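Local structure of protein SSD1 (Saccharomyces cerevisiae S288C, 7AM1) at residues T583-F588 with D605-G610; K590-F595 with F599-A604; L612-D617 with V621-L626. The protein binds messenger RNA and represses its translation, as a non-enzymatic member of the RNase II family that has lost nuclease activity. All coordinates share one frame; numbering follows the deposited sequence.

In the fold
All three contacts lie in the RNB domain of this large C-terminal piece of Ssd1 and join three helices that follow one another in the chain: 582-595, 604-612 and 617-629. Contact 1 packs the first helix on the second, and contact 2, nested within the loop it closes, folds the intervening loop back onto the first helix. Contact 3 comes later and ties the next loop to the third helix. The centres of contacts 1 and 2 are about 5 Å apart, and that of contact 3 is about 12 Å from each. Ile623 meets Phe588, Ile592 and Phe595, and Leu626 meets Phe588 and Phe595, so the three contacts share one apolar core within this pseudonuclease.

Contact 1: T583-F588 with D605-G610; sequences TKMASF and DELIKG
Leu607 is wedged between Met585 and Phe588, and this apolar cluster packs together two successive helices of the RNB domain, 582-595 and 604-612, joined by a loop. The helix backbones stand well apart, 10.6 Å between Met585 CA and Leu607 CA, so long side chains must bridge the distance. Met585 and Leu607 meet tip to tip: Met585 CE comes to 3.5 Å from Leu607 CD1, tighter than usual van der Waals contact, with Met585 SD 3.8 Å from the same methyl. The other leucine branch serves the aromatic ring, Leu607 CD2 lying 3.9 Å from Phe588 CE2 at a slant to the ring. A branched leucine suits this place because its two methyls serve two neighbours. Methionine suits its own because the flexible chain, leaving with CG opposite the backbone N (chi1 -180°), bends at its next two torsions to bring the terminal methyl across. With Leu607 cut back to an alanine, the space between the helices would probably be left partly unfilled, and Met585 CE and Phe588 CE2 would lose the partner they share.

Further out, Tyr650 touches both Met585 and Leu607, while helix 617-629 borders the cluster through Leu627, which meets Phe588 and Leu607. On the far side of helix 604-612, Asp605 OD2 is hydrogen-bonded to Asn512 ND2. On helix 582-595, the small hydroxyl of Ser587 turns back onto its own helix: Ser587 OG donates to Thr583 O at 3.0 Å, reaching that oxygen from the opposite face of the carbonyl plane to Ser587 N.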
loop_
_atom_site.group_PDB
_atom_site.type_symbol
_atom_site.label_atom_id
_atom_site.label_comp_id
_atom_site.label_asym_id
_atom_site.label_seq_id
_atom_site.Cartn_x
_atom_site.Cartn_y
_atom_site.Cartn_z
ATOM N N THR A 583 -19.772 6.605 -6.673
ATOM C CA THR A 583 -20.414 6.018 -5.501
ATOM C C THR A 583 -19.501 6.083 -4.282
ATOM O O THR A 583 -19.952 6.404 -3.176
ATOM C CB THR A 583 -20.822 4.569 -5.778
ATOM O OG1 THR A 583 -19.677 3.806 -6.178
ATOM C CG2 THR A 583 -21.879 4.511 -6.868
ATOM N N LYS A 584 -18.212 5.789 -4.462
ATOM C CA LYS A 584 -17.288 5.840 -3.333
ATOM C C LYS A 584 -17.033 7.273 -2.883
ATOM O O LYS A 584 -16.840 7.518 -1.686
ATOM C CB LYS A 584 -15.982 5.139 -3.698
ATOM C CG LYS A 584 -16.182 3.673 -4.063
ATOM C CD LYS A 584 -14.870 2.916 -4.152
ATOM C CE LYS A 584 -15.117 1.417 -4.264
ATOM N NZ LYS A 584 -13.852 0.652 -4.443
ATOM N N MET A 585 -17.030 8.232 -3.812
ATOM C CA MET A 585 -16.923 9.625 -3.401
ATOM C C MET A 585 -18.165 10.044 -2.624
ATOM O O MET A 585 -18.066 10.752 -1.615
ATOM C CB MET A 585 -16.714 10.527 -4.616
ATOM C CG MET A 585 -16.581 12.001 -4.260
ATOM S SD MET A 585 -15.190 12.314 -3.152
ATOM C CE MET A 585 -13.840 12.333 -4.331
ATOM N N ALA A 586 -19.341 9.602 -3.076
ATOM C CA ALA A 586 -20.577 9.922 -2.373
ATOM C C ALA A 586 -20.599 9.313 -0.977
ATOM O O ALA A 586 -21.150 9.914 -0.048
ATOM C CB ALA A 586 -21.776 9.438 -3.192
ATOM N N SER A 587 -20.001 8.132 -0.805
ATOM C CA SER A 587 -19.904 7.533 0.523
ATOM C C SER A 587 -18.933 8.315 1.396
ATOM O O SER A 587 -19.220 8.601 2.565
ATOM C CB SER A 587 -19.463 6.074 0.411
ATOM O OG SER A 587 -20.338 5.340 -0.425
ATOM N N PHE A 588 -17.771 8.664 0.839
ATOM C CA PHE A 588 -16.788 9.451 1.576
ATOM C C PHE A 588 -17.380 10.780 2.023
ATOM O O PHE A 588 -17.191 11.204 3.169
ATOM C CB PHE A 588 -15.549 9.677 0.708
ATOM C CG PHE A 588 -14.567 10.646 1.298
ATOM C CD1 PHE A 588 -13.686 10.243 2.285
ATOM C CD2 PHE A 588 -14.523 11.960 0.865
ATOM C CE1 PHE A 588 -12.779 11.135 2.834
ATOM C CE2 PHE A 588 -13.617 12.858 1.410
ATOM C CZ PHE A 588 -12.747 12.443 2.397
ATOM N N ASP A 605 -8.413 19.413 -5.797
ATOM C CA ASP A 605 -8.017 20.708 -5.260
ATOM C C ASP A 605 -8.718 21.003 -3.938
ATOM O O ASP A 605 -8.073 21.142 -2.894
ATOM C CB ASP A 605 -8.327 21.784 -6.312
ATOM C CG ASP A 605 -7.932 23.178 -5.877
ATOM O OD1 ASP A 605 -8.078 23.499 -4.683
ATOM O OD2 ASP A 605 -7.493 23.968 -6.739
ATOM N N GLU A 606 -10.046 21.115 -3.969
ATOM C CA GLU A 606 -10.775 21.529 -2.774
ATOM C C GLU A 606 -10.839 20.418 -1.734
ATOM O O GLU A 606 -10.850 20.700 -0.531
ATOM C CB GLU A 606 -12.182 21.985 -3.158
ATOM C CG GLU A 606 -12.192 23.211 -4.064
ATOM C CD GLU A 606 -11.572 24.429 -3.401
ATOM O OE1 GLU A 606 -11.587 24.504 -2.155
ATOM O OE2 GLU A 606 -11.055 25.305 -4.126
ATOM N N LEU A 607 -10.874 19.159 -2.171
ATOM C CA LEU A 607 -10.951 18.050 -1.226
ATOM C C LEU A 607 -9.694 17.985 -0.365
ATOM O O LEU A 607 -9.771 17.920 0.868
ATOM C CB LEU A 607 -11.166 16.742 -1.988
ATOM C CG LEU A 607 -11.766 15.579 -1.194
ATOM C CD1 LEU A 607 -12.192 14.452 -2.131
ATOM C CD2 LEU A 607 -10.776 15.081 -0.157
ATOM N N ILE A 608 -8.523 18.021 -1.004
ATOM C CA ILE A 608 -7.258 17.946 -0.277
ATOM C C ILE A 608 -7.107 19.146 0.652
ATOM O O ILE A 608 -6.628 19.018 1.785
ATOM C CB ILE A 608 -6.087 17.868 -1.275
ATOM C CG1 ILE A 608 -6.082 16.527 -2.014
ATOM C CG2 ILE A 608 -4.751 18.119 -0.571
ATOM C CD1 ILE A 608 -6.072 15.325 -1.138
ATOM N N LYS A 609 -7.499 20.332 0.181
ATOM C CA LYS A 609 -7.431 21.520 1.025
ATOM C C LYS A 609 -8.320 21.371 2.253
ATOM O O LYS A 609 -7.956 21.814 3.349
ATOM C CB LYS A 609 -7.845 22.753 0.222
ATOM C CG LYS A 609 -6.824 23.210 -0.805
ATOM C CD LYS A 609 -7.287 24.485 -1.494
ATOM C CE LYS A 609 -6.442 24.783 -2.712
ATOM N NZ LYS A 609 -7.088 25.781 -3.626
ATOM N N GLY A 610 -9.488 20.747 2.089
ATOM C CA GLY A 610 -10.367 20.537 3.228
ATOM C C GLY A 610 -9.755 19.624 4.271
ATOM O O GLY A 610 -9.856 19.882 5.473
#

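Contact 2: K590-F595 with F599-A604; sequences KKIQNF and FDTNTA
Ile592 CD1 comes to the Phe599 ring at a slant, where the loop after helix 582-595 turns back onto it in the RNB domain; taken as whole chains, the two residues run at about a right angle. Ile592 CD1 lies nearest the far end of the ring, 3.5 Å from Phe599 CZ and 3.7 Å from Phe599 CE1. On the second aromatic, Phe595, one face has Lys591 O above it, offset toward the rim and 3.4 Å from the plane. Ile592 reaches the loop with CG1 set between its backbone N and carbonyl carbon (chi1 64°), and the extended chain beyond carries CD1 outward. That methyl also touches the loop further on, 3.9 Å from Thr601 CG2. Threonine fits here by having two unlike branches: its methyl joins the apolar group, while Thr601 OG1 is hydrogen-bonded to Arg589 NH1, which also binds Phe599 O. The loop then prepares helix 604-612: Thr603 is its N-cap, with OG1 bonded to Glu606 N. Asp600, whose short carboxylate can reach its own backbone, forms an Asx turn in which Asn602 N donates to Asp600 OD1 at 2.7 Å, from 43° above the carboxylate plane.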
loop_
_atom_site.group_PDB
_atom_site.type_symbol
_atom_site.label_atom_id
_atom_site.label_comp_id
_atom_site.label_asym_id
_atom_site.label_seq_id
_atom_site.Cartn_x
_atom_site.Cartn_y
_atom_site.Cartn_z
ATOM N N LYS A 590 -20.537 11.567 2.524
ATOM C CA LYS A 590 -21.505 11.346 3.592
ATOM C C LYS A 590 -20.808 11.149 4.931
ATOM O O LYS A 590 -21.259 11.669 5.958
ATOM C CB LYS A 590 -22.386 10.140 3.268
ATOM C CG LYS A 590 -23.238 10.321 2.026
ATOM N N LYS A 591 -19.698 10.407 4.939
ATOM C CA LYS A 591 -18.979 10.169 6.186
ATOM C C LYS A 591 -18.488 11.478 6.794
ATOM O O LYS A 591 -18.747 11.767 7.968
ATOM C CB LYS A 591 -17.810 9.212 5.942
ATOM C CG LYS A 591 -18.225 7.775 5.660
ATOM C CD LYS A 591 -17.044 6.944 5.178
ATOM C CE LYS A 591 -17.451 5.511 4.877
ATOM N NZ LYS A 591 -16.283 4.681 4.463
ATOM N N ILE A 592 -17.770 12.287 6.010
ATOM C CA ILE A 592 -17.201 13.510 6.566
ATOM C C ILE A 592 -18.297 14.503 6.927
ATOM O O ILE A 592 -18.118 15.341 7.821
ATOM C CB ILE A 592 -16.180 14.128 5.593
ATOM C CG1 ILE A 592 -16.855 14.568 4.295
ATOM C CG2 ILE A 592 -15.078 13.126 5.301
ATOM C CD1 ILE A 592 -15.940 15.350 3.380
ATOM N N GLN A 593 -19.438 14.445 6.238
ATOM C CA GLN A 593 -20.554 15.307 6.609
ATOM C C GLN A 593 -21.154 14.870 7.940
ATOM O O GLN A 593 -21.512 15.712 8.773
ATOM C CB GLN A 593 -21.600 15.311 5.497
ATOM C CG GLN A 593 -21.196 16.170 4.306
ATOM C CD GLN A 593 -22.285 16.281 3.258
ATOM O OE1 GLN A 593 -23.160 15.420 3.158
ATOM N NE2 GLN A 593 -22.246 17.356 2.479
ATOM N N ASN A 594 -21.258 13.559 8.169
ATOM C CA ASN A 594 -21.661 13.081 9.485
ATOM C C ASN A 594 -20.684 13.566 10.549
ATOM O O ASN A 594 -21.089 13.900 11.670
ATOM C CB ASN A 594 -21.748 11.554 9.498
ATOM C CG ASN A 594 -22.869 11.025 8.624
ATOM O OD1 ASN A 594 -23.797 11.754 8.273
ATOM N ND2 ASN A 594 -22.801 9.741 8.287
ATOM N N PHE A 595 -19.392 13.626 10.211
ATOM C CA PHE A 595 -18.401 14.159 11.137
ATOM C C PHE A 595 -18.603 15.649 11.398
ATOM O O PHE A 595 -18.110 16.159 12.409
ATOM C CB PHE A 595 -16.983 13.939 10.599
ATOM C CG PHE A 595 -16.569 12.492 10.501
ATOM C CD1 PHE A 595 -17.235 11.500 11.205
ATOM C CD2 PHE A 595 -15.490 12.131 9.709
ATOM C CE1 PHE A 595 -16.837 10.179 11.113
ATOM C CE2 PHE A 595 -15.091 10.816 9.612
ATOM C CZ PHE A 595 -15.764 9.837 10.316
ATOM N N PHE A 599 -16.878 20.548 3.566
ATOM C CA PHE A 599 -16.042 21.175 2.556
ATOM C C PHE A 599 -16.252 20.508 1.199
ATOM O O PHE A 599 -16.783 19.399 1.091
ATOM C CB PHE A 599 -14.561 21.128 2.952
ATOM C CG PHE A 599 -14.029 19.747 3.211
ATOM C CD1 PHE A 599 -13.739 18.888 2.165
ATOM C CD2 PHE A 599 -13.784 19.321 4.504
ATOM C CE1 PHE A 599 -13.238 17.624 2.406
ATOM C CE2 PHE A 599 -13.283 18.059 4.749
ATOM C CZ PHE A 599 -13.011 17.209 3.698
ATOM N N ASP A 600 -15.812 21.206 0.155
ATOM C CA ASP A 600 -16.059 20.772 -1.214
ATOM C C ASP A 600 -15.200 19.559 -1.555
ATOM O O ASP A 600 -14.003 19.527 -1.256
ATOM C CB ASP A 600 -15.768 21.923 -2.181
ATOM C CG ASP A 600 -15.898 21.517 -3.640
ATOM O OD1 ASP A 600 -16.485 20.450 -3.921
ATOM O OD2 ASP A 600 -15.402 22.267 -4.508
ATOM N N THR A 601 -15.823 18.559 -2.182
ATOM C CA THR A 601 -15.140 17.335 -2.585
ATOM C C THR A 601 -15.215 17.106 -4.091
ATOM O O THR A 601 -14.868 16.015 -4.559
ATOM C CB THR A 601 -15.727 16.117 -1.856
ATOM O OG1 THR A 601 -17.105 15.948 -2.220
ATOM C CG2 THR A 601 -15.624 16.286 -0.347
ATOM N N ASN A 602 -15.649 18.108 -4.861
ATOM C CA ASN A 602 -15.847 17.953 -6.298
ATOM C C ASN A 602 -14.544 17.938 -7.090
ATOM O O ASN A 602 -14.551 17.511 -8.251
ATOM C CB ASN A 602 -16.745 19.079 -6.820
ATOM N N THR A 603 -13.441 18.409 -6.507
ATOM C CA THR A 603 -12.138 18.378 -7.155
ATOM C C THR A 603 -11.086 17.961 -6.136
ATOM O O THR A 603 -11.232 18.216 -4.937
ATOM C CB THR A 603 -11.737 19.738 -7.751
ATOM O OG1 THR A 603 -11.665 20.718 -6.707
ATOM C CG2 THR A 603 -12.737 20.187 -8.807
ATOM N N ALA A 604 -10.023 17.315 -6.622
ATOM C CA ALA A 604 -8.880 17.031 -5.762
ATOM C C ALA A 604 -8.410 18.298 -5.065
ATOM O O ALA A 604 -8.061 18.278 -3.878
ATOM C CB ALA A 604 -7.740 16.428 -6.583
#

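Contact 3: L612-D617 with V621-L626; sequences LKIKDD and VGIEIL
Ile614 and Ile623 make the apolar part of this contact, their terminal methyls pressed together with Ile614 CD1 only 3.4 Å from Ile623 CD1, closer than carbons usually pack. Each isoleucine sends CG1 opposite its carbonyl carbon (chi1 -58° for Ile614, -67° for Ile623) and continues extended, which brings the two ends together at a slant. Long aliphatic chains suit both positions: Ile614 also rests on Tyr597, and Ile623 on Phe588 and Ile592 of helix 582-595.

The backbone supplies the polar link. Val621 N donates to Asp617 O at 3.0 Å, an ordinary four-residue helical bond in the opening turn of helix 617-629. Beside it the valine lies against the acceptor, Val621 CG2 being 3.3 Å from Asp617 O. Helix 617-629 of the RNB domain starts here, with Asp616 as its N-cap: Asp616 OD1 accepts from Val619 N, satisfying an amide that has no helical carbonyl before it.

Charge forms the third group. Asp617 turns its CB away from segment 621-626, and OD1 makes a salt bridge with Arg620 NH2. Aspartate suits the places of both Asp616 and Asp617, since its negative charge is likely to be favoured by the positive end of the helix dipole. Arg620 also reaches back to the preceding loop, where NH1 is hydrogen-bonded to Ile614 O.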
loop_
_atom_site.group_PDB
_atom_site.type_symbol
_atom_site.label_atom_id
_atom_site.label_comp_id
_atom_site.label_asym_id
_atom_site.label_seq_id
_atom_site.Cartn_x
_atom_site.Cartn_y
_atom_site.Cartn_z
ATOM N N LEU A 612 -6.414 19.013 4.676
ATOM C CA LEU A 612 -5.243 19.667 5.250
ATOM C C LEU A 612 -5.612 20.774 6.232
ATOM O O LEU A 612 -4.790 21.124 7.085
ATOM C CB LEU A 612 -4.355 20.221 4.132
ATOM C CG LEU A 612 -3.726 19.164 3.218
ATOM C CD1 LEU A 612 -2.954 19.828 2.100
ATOM C CD2 LEU A 612 -2.814 18.226 3.990
ATOM N N LYS A 613 -6.826 21.329 6.138
ATOM C CA LYS A 613 -7.251 22.383 7.055
ATOM C C LYS A 613 -7.559 21.864 8.457
ATOM O O LYS A 613 -7.622 22.663 9.398
ATOM C CB LYS A 613 -8.508 23.084 6.525
ATOM C CG LYS A 613 -8.285 24.437 5.878
ATOM C CD LYS A 613 -9.383 25.421 6.274
ATOM N N ILE A 614 -7.761 20.558 8.617
ATOM C CA ILE A 614 -8.195 20.006 9.897
ATOM C C ILE A 614 -7.058 20.107 10.906
ATOM O O ILE A 614 -5.971 19.554 10.700
ATOM C CB ILE A 614 -8.671 18.557 9.732
ATOM C CG1 ILE A 614 -9.822 18.497 8.723
ATOM C CG2 ILE A 614 -9.107 17.971 11.068
ATOM C CD1 ILE A 614 -10.271 17.100 8.389
ATOM N N LYS A 615 -7.312 20.808 12.015
ATOM C CA LYS A 615 -6.284 21.005 13.030
ATOM C C LYS A 615 -6.065 19.741 13.859
ATOM O O LYS A 615 -4.924 19.397 14.187
ATOM C CB LYS A 615 -6.661 22.173 13.947
ATOM C CG LYS A 615 -6.917 23.499 13.235
ATOM C CD LYS A 615 -8.301 23.547 12.600
ATOM N N ASP A 616 -7.141 19.037 14.200
ATOM C CA ASP A 616 -7.047 17.829 15.014
ATOM C C ASP A 616 -6.310 16.738 14.245
ATOM O O ASP A 616 -6.802 16.240 13.227
ATOM C CB ASP A 616 -8.446 17.374 15.418
ATOM C CG ASP A 616 -8.422 16.225 16.402
ATOM O OD1 ASP A 616 -7.891 15.149 16.057
ATOM O OD2 ASP A 616 -8.919 16.409 17.532
ATOM N N ASP A 617 -5.125 16.357 14.732
ATOM C CA ASP A 617 -4.315 15.380 14.012
ATOM C C ASP A 617 -5.060 14.062 13.834
ATOM O O ASP A 617 -4.975 13.429 12.773
ATOM C CB ASP A 617 -2.992 15.143 14.741
ATOM C CG ASP A 617 -2.075 16.352 14.706
ATOM O OD1 ASP A 617 -2.380 17.326 13.983
ATOM O OD2 ASP A 617 -1.040 16.319 15.403
ATOM N N VAL A 621 -6.019 12.453 10.175
ATOM C CA VAL A 621 -5.536 11.139 9.775
ATOM C C VAL A 621 -6.704 10.216 9.463
ATOM O O VAL A 621 -6.691 9.486 8.463
ATOM C CB VAL A 621 -4.632 10.556 10.877
ATOM C CG1 VAL A 621 -4.424 9.054 10.666
ATOM C CG2 VAL A 621 -3.302 11.296 10.906
ATOM N N GLY A 622 -7.738 10.244 10.304
ATOM C CA GLY A 622 -8.888 9.390 10.078
ATOM C C GLY A 622 -9.569 9.678 8.757
ATOM O O GLY A 622 -9.939 8.758 8.025
ATOM N N ILE A 623 -9.739 10.958 8.426
ATOM C CA ILE A 623 -10.382 11.306 7.164
ATOM C C ILE A 623 -9.497 10.910 5.987
ATOM O O ILE A 623 -9.995 10.459 4.947
ATOM C CB ILE A 623 -10.747 12.803 7.150
ATOM C CG1 ILE A 623 -11.851 13.042 8.192
ATOM C CG2 ILE A 623 -11.168 13.250 5.743
ATOM C CD1 ILE A 623 -12.404 14.452 8.227
ATOM N N GLU A 624 -8.175 11.033 6.133
ATOM C CA GLU A 624 -7.293 10.561 5.071
ATOM C C GLU A 624 -7.450 9.057 4.866
ATOM O O GLU A 624 -7.471 8.579 3.724
ATOM C CB GLU A 624 -5.833 10.899 5.376
ATOM C CG GLU A 624 -4.895 10.555 4.216
ATOM C CD GLU A 624 -3.425 10.720 4.552
ATOM O OE1 GLU A 624 -3.107 11.151 5.681
ATOM O OE2 GLU A 624 -2.586 10.392 3.688
ATOM N N ILE A 625 -7.553 8.293 5.959
ATOM C CA ILE A 625 -7.762 6.853 5.829
ATOM C C ILE A 625 -9.020 6.584 5.013
ATOM O O ILE A 625 -9.012 5.781 4.074
ATOM C CB ILE A 625 -7.828 6.181 7.216
ATOM C CG1 ILE A 625 -6.440 6.160 7.868
ATOM C CG2 ILE A 625 -8.381 4.761 7.098
ATOM C CD1 ILE A 625 -6.449 5.796 9.358
ATOM N N LEU A 626 -10.114 7.280 5.337
ATOM C CA LEU A 626 -11.358 7.098 4.595
ATOM C C LEU A 626 -11.180 7.440 3.119
ATOM O O LEU A 626 -11.666 6.715 2.242
ATOM C CB LEU A 626 -12.461 7.957 5.212
ATOM C CG LEU A 626 -12.847 7.621 6.657
ATOM C CD1 LEU A 626 -13.920 8.571 7.157
ATOM C CD2 LEU A 626 -13.307 6.184 6.784
#